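Local coordinates for Lysine/ornithine decarboxylase (Selenomonas ruminantium, PDB 5GJP), which decarboxylates both L-lysine and L-ornithine with similar efficiency, using pyridoxal 5'-phosphate, to give cadaverine and putrescine, at residues V135-R140 with I176-G181. Residues are numbered along the deposited sequence; the frame is centred on the assembly and turned at random.
Sequences VRIAVR and ICFHVG. With PLP (pyridoxal-5'-phosphate), chain C.
Arg136 and Cys177 point to the same face of two parallel strands, and the arginine runs on to His179. Its CB lies 3.6 Å from Cys177 SG. CG and CD pass the same sulfur. CG is anti to the backbone N (chi1 -171°), which lays the chain along Cys177 SG; after a bend at chi2 the guanidinium reaches the cofactor. At the tip, NH1 approaches the methyl C2A of the pyridoxal phosphate, and NH2 lies 3.8 Å from His179 CB. Two backbone bonds join the strands: Cys177 N to Val135 O at 2.9 Å, and Ile137 N to Cys177 O at 3.0 Å. His179 NE2 donates to the cofactor ester oxygen O4P at 3.0 Å, near the plane of its ring. ND1 accepts Gly181 N at 3.2 Å, from a position tilted 30° out of the ring plane. Together the two bonds hold the ring's rotation. An alanine in place of His179 would probably leave O4P without this donor and the cofactor less firmly placed. Further along, Val139 CG1 meets Phe178 CB at 3.9 Å. Both segments belong to the TIM-like barrel of the pyridoxal-binding domain, where strands 132-136 and 172-177 are neighbours. On the face of Val135 and Ile176, helix 159-168 covers Val135 and helix 188-206 covers Ile176.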
ATOM      1  N   VAL A 135      -2.874 -19.200 -23.946  1.00 39.77           N
ATOM      2  CA  VAL A 135      -4.041 -18.365 -23.794  1.00 40.87           C
ATOM      3  C   VAL A 135      -4.684 -18.605 -22.448  1.00 40.77           C
ATOM      4  O   VAL A 135      -5.018 -19.732 -22.085  1.00 45.42           O
ATOM      5  CB  VAL A 135      -5.057 -18.498 -24.965  1.00 42.21           C
ATOM      6  CG1 VAL A 135      -5.755 -19.870 -25.013  1.00 42.92           C
ATOM      7  CG2 VAL A 135      -6.066 -17.367 -24.904  1.00 39.02           C
ATOM      8  N   ARG A 136      -4.868 -17.527 -21.709  1.00 40.72           N
ATOM      9  CA  ARG A 136      -5.692 -17.568 -20.522  1.00 40.44           C
ATOM     10  C   ARG A 136      -7.228 -17.501 -20.762  1.00 41.97           C
ATOM     11  O   ARG A 136      -7.754 -16.536 -21.325  1.00 43.30           O
ATOM     12  CB  ARG A 136      -5.283 -16.430 -19.625  1.00 43.27           C
ATOM     13  CG  ARG A 136      -5.940 -16.529 -18.267  1.00 45.34           C
ATOM     14  CD  ARG A 136      -5.021 -16.009 -17.196  1.00 43.85           C
ATOM     15  NE  ARG A 136      -5.799 -15.762 -16.001  1.00 43.47           N
ATOM     16  CZ  ARG A 136      -5.412 -14.991 -15.001  1.00 43.88           C
ATOM     17  NH1 ARG A 136      -4.237 -14.352 -15.034  1.00 44.01           N
ATOM     18  NH2 ARG A 136      -6.228 -14.843 -13.969  1.00 42.74           N
ATOM     19  N   ILE A 137      -7.937 -18.518 -20.283  1.00 42.63           N
ATOM     20  CA  ILE A 137      -9.389 -18.579 -20.359  1.00 40.71           C
ATOM     21  C   ILE A 137     -10.005 -18.310 -19.005  1.00 43.32           C
ATOM     22  O   ILE A 137      -9.469 -18.720 -17.981  1.00 40.52           O
ATOM     23  CB  ILE A 137      -9.924 -19.929 -20.897  1.00 42.94           C
ATOM     24  CG1 ILE A 137      -9.369 -21.118 -20.101  1.00 46.05           C
ATOM     25  CG2 ILE A 137      -9.576 -20.091 -22.376  1.00 43.26           C
ATOM     26  CD1 ILE A 137     -10.376 -21.878 -19.285  1.00 47.36           C
ATOM     27  N   ALA A 138     -11.166 -17.666 -19.037  1.00 42.75           N
ATOM     28  CA  ALA A 138     -11.894 -17.288 -17.870  1.00 49.25           C
ATOM     29  C   ALA A 138     -12.780 -18.441 -17.415  1.00 53.39           C
ATOM     30  O   ALA A 138     -13.677 -18.850 -18.145  1.00 56.39           O
ATOM     31  CB  ALA A 138     -12.751 -16.060 -18.175  1.00 53.51           C
ATOM     32  N   VAL A 139     -12.547 -18.916 -16.188  1.00 56.08           N
ATOM     33  CA  VAL A 139     -13.293 -20.042 -15.609  1.00 54.28           C
ATOM     34  C   VAL A 139     -14.195 -19.578 -14.476  1.00 54.58           C
ATOM     35  O   VAL A 139     -14.226 -18.400 -14.172  1.00 51.47           O
ATOM     36  CB  VAL A 139     -12.336 -21.170 -15.161  1.00 57.24           C
ATOM     37  CG1 VAL A 139     -11.663 -21.777 -16.376  1.00 53.79           C
ATOM     38  CG2 VAL A 139     -11.283 -20.698 -14.156  1.00 57.86           C
ATOM     39  N   ARG A 140     -14.957 -20.492 -13.878  1.00 65.97           N
ATOM     40  CA  ARG A 140     -15.895 -20.140 -12.800  1.00 74.22           C
ATOM     41  C   ARG A 140     -15.377 -20.468 -11.394  1.00 73.08           C
ATOM     42  O   ARG A 140     -14.566 -21.375 -11.227  1.00 74.54           O
ATOM     43  CB  ARG A 140     -17.226 -20.866 -13.028  1.00 82.94           C
ATOM     44  CG  ARG A 140     -18.417 -20.290 -12.264  1.00 92.59           C
ATOM     45  CD  ARG A 140     -18.664 -18.815 -12.593  1.00100.01           C
ATOM     46  NE  ARG A 140     -20.094 -18.487 -12.628  1.00108.13           N
ATOM     47  CZ  ARG A 140     -20.932 -18.765 -13.636  1.00103.03           C
ATOM     48  NH1 ARG A 140     -20.510 -19.389 -14.742  1.00100.66           N
ATOM     49  NH2 ARG A 140     -22.214 -18.421 -13.535  1.00 96.38           N
ATOM     50  N   ILE A 176      -3.028 -23.685 -22.999  1.00 41.90           N
ATOM     51  CA  ILE A 176      -4.057 -22.951 -22.297  1.00 42.86           C
ATOM     52  C   ILE A 176      -3.673 -22.776 -20.811  1.00 43.54           C
ATOM     53  O   ILE A 176      -2.958 -23.607 -20.235  1.00 41.09           O
ATOM     54  CB  ILE A 176      -5.394 -23.709 -22.427  1.00 43.64           C
ATOM     55  CG1 ILE A 176      -5.882 -23.655 -23.884  1.00 52.76           C
ATOM     56  CG2 ILE A 176      -6.478 -23.135 -21.526  1.00 44.58           C
ATOM     57  CD1 ILE A 176      -6.966 -24.678 -24.243  1.00 55.89           C
ATOM     58  N   CYS A 177      -4.145 -21.687 -20.197  1.00 39.70           N
ATOM     59  CA  CYS A 177      -4.038 -21.534 -18.763  1.00 39.05           C
ATOM     60  C   CYS A 177      -5.299 -20.978 -18.126  1.00 41.84           C
ATOM     61  O   CYS A 177      -6.179 -20.467 -18.798  1.00 43.00           O
ATOM     62  CB  CYS A 177      -2.831 -20.687 -18.397  1.00 39.06           C
ATOM     63  SG  CYS A 177      -2.881 -18.972 -18.899  1.00 41.69           S
ATOM     64  N   PHE A 178      -5.401 -21.133 -16.816  1.00 38.91           N
ATOM     65  CA  PHE A 178      -6.482 -20.535 -16.088  1.00 39.46           C
ATOM     66  C   PHE A 178      -6.105 -20.383 -14.627  1.00 38.15           C
ATOM     67  O   PHE A 178      -5.090 -20.907 -14.162  1.00 39.44           O
ATOM     68  CB  PHE A 178      -7.781 -21.365 -16.232  1.00 38.78           C
ATOM     69  CG  PHE A 178      -7.662 -22.781 -15.718  1.00 42.88           C
ATOM     70  CD1 PHE A 178      -7.745 -23.065 -14.348  1.00 42.96           C
ATOM     71  CD2 PHE A 178      -7.461 -23.840 -16.593  1.00 43.43           C
ATOM     72  CE1 PHE A 178      -7.653 -24.367 -13.874  1.00 43.36           C
ATOM     73  CE2 PHE A 178      -7.371 -25.140 -16.116  1.00 42.82           C
ATOM     74  CZ  PHE A 178      -7.490 -25.411 -14.764  1.00 40.58           C
ATOM     75  N   HIS A 179      -6.965 -19.659 -13.925  1.00 36.91           N
ATOM     76  CA  HIS A 179      -6.855 -19.450 -12.511  1.00 38.95           C
ATOM     77  C   HIS A 179      -8.249 -19.401 -11.887  1.00 38.05           C
ATOM     78  O   HIS A 179      -9.050 -18.540 -12.180  1.00 38.52           O
ATOM     79  CB  HIS A 179      -6.089 -18.161 -12.224  1.00 38.58           C
ATOM     80  CG  HIS A 179      -5.521 -18.094 -10.848  1.00 41.03           C
ATOM     81  ND1 HIS A 179      -6.267 -17.738  -9.754  1.00 45.75           N
ATOM     82  CD2 HIS A 179      -4.272 -18.301 -10.389  1.00 48.41           C
ATOM     83  CE1 HIS A 179      -5.512 -17.736  -8.674  1.00 46.68           C
ATOM     84  NE2 HIS A 179      -4.294 -18.088  -9.029  1.00 47.85           N
ATOM     85  N   VAL A 180      -8.491 -20.330 -10.996  1.00 42.35           N
ATOM     86  CA  VAL A 180      -9.778 -20.511 -10.329  1.00 48.58           C
ATOM     87  C   VAL A 180     -10.199 -19.366  -9.382  1.00 51.65           C
ATOM     88  O   VAL A 180     -11.384 -19.201  -9.060  1.00 54.65           O
ATOM     89  CB  VAL A 180      -9.696 -21.827  -9.560  1.00 51.57           C
ATOM     90  CG1 VAL A 180     -10.846 -21.988  -8.607  1.00 60.77           C
ATOM     91  CG2 VAL A 180      -9.664 -22.983 -10.547  1.00 52.28           C
ATOM     92  N   GLY A 181      -9.218 -18.575  -8.973  1.00 55.42           N
ATOM     93  CA  GLY A 181      -9.364 -17.564  -7.949  1.00 49.73           C
ATOM     94  C   GLY A 181      -8.605 -17.951  -6.704  1.00 52.40           C
ATOM     95  O   GLY A 181      -8.350 -19.113  -6.468  1.00 51.50           O
TER
HETATM   96  N1  PLP C 402      -0.975 -17.308 -10.884  1.00 62.23           N
HETATM   97  C2  PLP C 402      -1.212 -16.149 -11.513  1.00 62.38           C
HETATM   98  C2A PLP C 402      -1.154 -16.049 -13.005  1.00 63.96           C
HETATM   99  C3  PLP C 402      -1.529 -14.953 -10.738  1.00 56.98           C
HETATM  100  O3  PLP C 402      -1.775 -13.804 -11.385  1.00 66.92           O
HETATM  101  C4  PLP C 402      -1.584 -15.064  -9.273  1.00 62.72           C
HETATM  102  C4A PLP C 402      -1.901 -13.897  -8.423  1.00 67.16           C
HETATM  103  O4A PLP C 402      -3.048 -13.652  -8.126  1.00 69.84           O
HETATM  104  C5  PLP C 402      -1.308 -16.399  -8.704  1.00 53.11           C
HETATM  105  C6  PLP C 402      -1.011 -17.440  -9.558  1.00 56.76           C
HETATM  106  C5A PLP C 402      -1.320 -16.632  -7.221  1.00 51.35           C
HETATM  107  O4P PLP C 402      -2.500 -17.253  -6.756  1.00 44.80           O
HETATM  108  P   PLP C 402      -2.638 -17.633  -5.229  1.00 39.57           P
HETATM  109  O1P PLP C 402      -4.057 -17.405  -4.864  1.00 47.15           O
HETATM  110  O2P PLP C 402      -2.239 -19.048  -5.210  1.00 44.75           O
HETATM  111  O3P PLP C 402      -1.709 -16.727  -4.548  1.00 38.10           O